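Local coordinates for hemin ABC transporter, periplasmic hemin-binding protein HutB (Vibrio cholerae, PDB 5KHL) that probably binds hemin in the periplasm and delivers it to the membrane components of an ABC transporter for uptake into the cell, at residues Ala162-Thr174 against Asn183-Leu195. Numbering follows the deposited sequence.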
loop_
_atom_site.group_PDB
_atom_site.type_symbol
_atom_site.label_atom_id
_atom_site.label_comp_id
_atom_site.label_asym_id
_atom_site.label_seq_id
_atom_site.Cartn_x
_atom_site.Cartn_y
_atom_site.Cartn_z
ATOM N N ALA A 162 -14.215 -15.765 3.385
ATOM C CA ALA A 162 -14.820 -15.068 4.507
ATOM C C ALA A 162 -14.302 -13.628 4.570
ATOM O O ALA A 162 -13.111 -13.373 4.401
ATOM C CB ALA A 162 -14.544 -15.813 5.807
ATOM N N ALA A 163 -15.218 -12.691 4.784
ATOM C CA ALA A 163 -14.880 -11.269 4.891
ATOM C C ALA A 163 -13.823 -11.005 5.954
ATOM O O ALA A 163 -14.081 -11.170 7.143
ATOM C CB ALA A 163 -16.130 -10.464 5.200
ATOM N N ASN A 164 -12.634 -10.599 5.527
ATOM C CA ASN A 164 -11.567 -10.275 6.469
ATOM C C ASN A 164 -11.533 -8.809 6.882
ATOM O O ASN A 164 -12.161 -7.952 6.262
ATOM C CB ASN A 164 -10.210 -10.658 5.891
ATOM C CG ASN A 164 -9.826 -12.067 6.223
ATOM O OD1 ASN A 164 -10.675 -12.949 6.289
ATOM N ND2 ASN A 164 -8.544 -12.289 6.453
ATOM N N VAL A 165 -10.786 -8.534 7.947
ATOM C CA VAL A 165 -10.626 -7.174 8.424
ATOM C C VAL A 165 -9.151 -6.848 8.704
ATOM O O VAL A 165 -8.357 -7.726 9.034
ATOM C CB VAL A 165 -11.469 -6.941 9.681
ATOM C CG1 VAL A 165 -10.881 -7.699 10.869
ATOM C CG2 VAL A 165 -11.586 -5.433 9.975
ATOM N N ALA A 166 -8.790 -5.582 8.535
ATOM C CA ALA A 166 -7.454 -5.129 8.885
ATOM C C ALA A 166 -7.406 -4.684 10.325
ATOM O O ALA A 166 -7.998 -3.669 10.691
ATOM C CB ALA A 166 -7.015 -3.996 7.981
ATOM N N GLY A 167 -6.703 -5.459 11.145
ATOM C CA GLY A 167 -6.441 -5.078 12.516
ATOM C C GLY A 167 -5.152 -4.291 12.615
ATOM O O GLY A 167 -4.778 -3.574 11.684
ATOM N N SER A 168 -4.467 -4.433 13.744
ATOM C CA SER A 168 -3.203 -3.743 13.968
ATOM C C SER A 168 -2.147 -4.131 12.926
ATOM O O SER A 168 -2.272 -5.162 12.254
ATOM C CB SER A 168 -2.673 -4.052 15.366
ATOM O OG SER A 168 -2.137 -5.368 15.418
ATOM N N ASP A 169 -1.116 -3.298 12.799
ATOM C CA ASP A 169 0.024 -3.553 11.915
ATOM C C ASP A 169 -0.294 -3.743 10.425
ATOM O O ASP A 169 0.428 -4.442 9.716
ATOM C CB ASP A 169 0.790 -4.774 12.404
ATOM C CG ASP A 169 1.890 -4.417 13.363
ATOM O OD1 ASP A 169 1.686 -4.582 14.586
ATOM O OD2 ASP A 169 2.951 -3.953 12.887
ATOM N N THR A 170 -1.341 -3.095 9.942
ATOM C CA THR A 170 -1.652 -3.117 8.517
ATOM C C THR A 170 -1.635 -1.701 7.940
ATOM O O THR A 170 -1.938 -0.729 8.635
ATOM C CB THR A 170 -3.026 -3.769 8.252
ATOM O OG1 THR A 170 -4.066 -2.959 8.827
ATOM C CG2 THR A 170 -3.082 -5.193 8.838
ATOM N N VAL A 171 -1.265 -1.579 6.673
ATOM C CA VAL A 171 -1.346 -0.282 6.013
ATOM C C VAL A 171 -2.769 0.315 6.114
ATOM O O VAL A 171 -2.907 1.508 6.352
ATOM C CB VAL A 171 -0.884 -0.367 4.524
ATOM C CG1 VAL A 171 -0.864 1.005 3.867
ATOM C CG2 VAL A 171 0.481 -0.999 4.443
ATOM N N PRO A 172 -3.832 -0.504 5.949
ATOM C CA PRO A 172 -5.152 0.092 6.175
ATOM C C PRO A 172 -5.369 0.577 7.611
ATOM O O PRO A 172 -6.053 1.568 7.797
ATOM C CB PRO A 172 -6.107 -1.051 5.828
ATOM C CG PRO A 172 -5.372 -1.837 4.863
ATOM C CD PRO A 172 -3.964 -1.837 5.346
ATOM N N ASP A 173 -4.779 -0.076 8.603
ATOM C CA ASP A 173 -4.860 0.453 9.961
ATOM C C ASP A 173 -4.172 1.807 10.121
ATOM O O ASP A 173 -4.714 2.706 10.762
ATOM C CB ASP A 173 -4.262 -0.513 10.974
ATOM C CG ASP A 173 -4.259 0.067 12.369
ATOM O OD1 ASP A 173 -3.170 0.336 12.912
ATOM O OD2 ASP A 173 -5.363 0.297 12.889
ATOM N N THR A 174 -2.977 1.947 9.557
ATOM C CA THR A 174 -2.226 3.190 9.677
ATOM C C THR A 174 -2.987 4.346 9.008
ATOM O O THR A 174 -3.057 5.470 9.542
ATOM C CB THR A 174 -0.833 3.041 9.047
ATOM O OG1 THR A 174 -0.111 2.012 9.720
ATOM C CG2 THR A 174 -0.038 4.324 9.102
ATOM N N ASN A 183 -9.788 2.787 14.391
ATOM C CA ASN A 183 -9.975 1.463 13.816
ATOM C C ASN A 183 -10.415 0.507 14.906
ATOM O O ASN A 183 -9.574 -0.013 15.621
ATOM C CB ASN A 183 -8.699 0.945 13.165
ATOM C CG ASN A 183 -8.876 -0.441 12.592
ATOM O OD1 ASN A 183 -10.007 -0.884 12.369
ATOM N ND2 ASN A 183 -7.764 -1.140 12.347
ATOM N N PRO A 184 -11.731 0.256 15.020
ATOM C CA PRO A 184 -12.256 -0.554 16.132
ATOM C C PRO A 184 -11.621 -1.944 16.201
ATOM O O PRO A 184 -11.545 -2.561 17.266
ATOM C CB PRO A 184 -13.759 -0.660 15.830
ATOM C CG PRO A 184 -14.041 0.345 14.748
ATOM C CD PRO A 184 -12.753 0.563 14.005
ATOM N N ALA A 185 -11.148 -2.422 15.060
ATOM C CA ALA A 185 -10.492 -3.721 15.001
ATOM C C ALA A 185 -9.056 -3.720 15.532
ATOM O O ALA A 185 -8.540 -4.786 15.858
ATOM C CB ALA A 185 -10.505 -4.239 13.555
ATOM N N SER A 186 -8.414 -2.549 15.608
ATOM C CA SER A 186 -6.939 -2.468 15.778
ATOM C C SER A 186 -6.364 -2.914 17.124
ATOM O O SER A 186 -5.217 -3.344 17.181
ATOM C CB SER A 186 -6.423 -1.042 15.483
ATOM O OG SER A 186 -6.672 -0.110 16.521
ATOM N N PRO A 187 -7.129 -2.801 18.215
ATOM C CA PRO A 187 -6.579 -3.450 19.412
ATOM C C PRO A 187 -6.639 -4.983 19.320
ATOM O O PRO A 187 -5.604 -5.651 19.263
ATOM C CB PRO A 187 -7.479 -2.934 20.536
ATOM C CG PRO A 187 -8.757 -2.502 19.832
ATOM C CD PRO A 187 -8.311 -1.974 18.513
ATOM N N SER A 188 -7.860 -5.514 19.276
ATOM C CA SER A 188 -8.135 -6.956 19.317
ATOM C C SER A 188 -7.574 -7.795 18.166
ATOM O O SER A 188 -7.269 -8.976 18.334
ATOM C CB SER A 188 -9.646 -7.166 19.376
ATOM O OG SER A 188 -10.323 -6.057 18.814
ATOM N N ILE A 189 -7.468 -7.203 16.986
ATOM C CA ILE A 189 -7.059 -7.971 15.821
ATOM C C ILE A 189 -5.676 -7.565 15.362
ATOM O O ILE A 189 -5.315 -6.384 15.363
ATOM C CB ILE A 189 -8.050 -7.795 14.654
ATOM C CG1 ILE A 189 -9.469 -8.006 15.150
ATOM C CG2 ILE A 189 -7.743 -8.773 13.535
ATOM C CD1 ILE A 189 -9.662 -9.355 15.760
ATOM N N THR A 190 -4.895 -8.551 14.963
ATOM C CA THR A 190 -3.573 -8.261 14.459
ATOM C C THR A 190 -3.474 -8.794 13.048
ATOM O O THR A 190 -3.891 -9.915 12.769
ATOM C CB THR A 190 -2.494 -8.849 15.376
ATOM O OG1 THR A 190 -2.682 -8.328 16.708
ATOM C CG2 THR A 190 -1.114 -8.475 14.866
ATOM N N SER A 191 -2.969 -7.953 12.155
ATOM C CA SER A 191 -2.910 -8.269 10.734
ATOM C C SER A 191 -4.331 -8.475 10.183
ATOM O O SER A 191 -5.307 -7.962 10.734
ATOM C CB SER A 191 -2.030 -9.508 10.486
ATOM O OG SER A 191 -1.801 -9.725 9.108
ATOM N N TYR A 192 -4.438 -9.218 9.090
ATOM C CA TYR A 192 -5.726 -9.487 8.455
ATOM C C TYR A 192 -6.369 -10.794 8.936
ATOM O O TYR A 192 -5.823 -11.872 8.764
ATOM C CB TYR A 192 -5.553 -9.537 6.947
ATOM C CG TYR A 192 -5.083 -8.245 6.333
ATOM C CD1 TYR A 192 -3.731 -7.991 6.164
ATOM C CD2 TYR A 192 -5.997 -7.281 5.914
ATOM C CE1 TYR A 192 -3.298 -6.818 5.590
ATOM C CE2 TYR A 192 -5.577 -6.104 5.340
ATOM C CZ TYR A 192 -4.222 -5.883 5.181
ATOM O OH TYR A 192 -3.781 -4.721 4.612
ATOM N N LYS A 193 -7.539 -10.688 9.541
ATOM C CA LYS A 193 -8.225 -11.862 10.056
ATOM C C LYS A 193 -9.696 -11.819 9.660
ATOM O O LYS A 193 -10.226 -10.753 9.373
ATOM C CB LYS A 193 -8.076 -11.938 11.584
ATOM C CG LYS A 193 -6.632 -11.874 12.076
ATOM C CD LYS A 193 -5.895 -13.177 11.861
ATOM C CE LYS A 193 -4.394 -12.985 12.029
ATOM N NZ LYS A 193 -4.048 -12.317 13.311
ATOM N N PRO A 194 -10.345 -12.988 9.598
ATOM C CA PRO A 194 -11.803 -13.036 9.447
ATOM C C PRO A 194 -12.486 -12.213 10.530
ATOM O O PRO A 194 -12.102 -12.290 11.709
ATOM C CB PRO A 194 -12.112 -14.514 9.600
ATOM C CG PRO A 194 -10.932 -15.163 9.031
ATOM C CD PRO A 194 -9.748 -14.321 9.431
ATOM N N LEU A 195 -13.463 -11.406 10.129
ATOM C CA LEU A 195 -14.190 -10.570 11.074
ATOM C C LEU A 195 -15.553 -11.170 11.349
ATOM O O LEU A 195 -16.418 -11.178 10.471
ATOM C CB LEU A 195 -14.340 -9.139 10.544
ATOM C CG LEU A 195 -15.115 -8.159 11.436
ATOM C CD1 LEU A 195 -14.451 -8.011 12.794
ATOM C CD2 LEU A 195 -15.262 -6.804 10.768
HETATM O O HOH W 1 -10.104 -2.270 9.997
HETATM O O HOH W 2 -0.793 -4.518 5.243
#
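Val165 and Lys193 form an antiparallel hydrogen-bonded pair: Val165 N donates to Lys193 O (2.7 Å), and Lys193 N returns a bond to Val165 O (3.1 Å). Leu195 N to Ala163 O extends the pairing at one end, nearly straight (175° at the hydrogen). Beyond Ala166 the regular pattern gives way to loop, yet backbone bonds persist, Gly167 N to Ser191 O, Ser168 N to Ile189 O and Ser191 N to Ser168 O.

The Asn183 amide joins strand 164-166 to the start of helix 171-178. With CG anti to the backbone N (chi1 179°), Asn183 ND2 reaches two acceptors, both close to the amide plane: Ala166 O at 3.0 Å and Asp173 OD2 at 2.9 Å. The carboxylate is met on its anti side, its plane turned 45° from the amide. A water donating to both Ala166 O and Asn183 OD1 closes a second link between these two residues. Thr170 OG1 caps the helix by accepting from Asp173 N, and itself donates to Gly167 O.

Apolar contacts flank the strand pair, one group round Ala166 and Tyr192, the other round Val165. In the first, Thr170 CG2 makes a CH-pi contact over the Tyr192 ring, 3.9 Å from its centroid, while Ala166 CB touches Tyr192 CE2 and Pro172 CD approaches the phenol end. In the second, Val165 packs its CB against Leu195 CB (3.7 Å) and directs CG2 at Ala185 CB.

Strand 192-194 is an edge strand of the five-stranded mixed sheet at the core of one lobe, and strand 164-166 bonds on to strand 152-156. Pro172 rests on Phe154 and Ala185 on Leu153 of that strand, whereas Leu195 packs against Met200 and Met203 of helix 197-203. Helix 125-143 probably links this lobe to the parallel-sheet lobe, as in related periplasmic binding proteins.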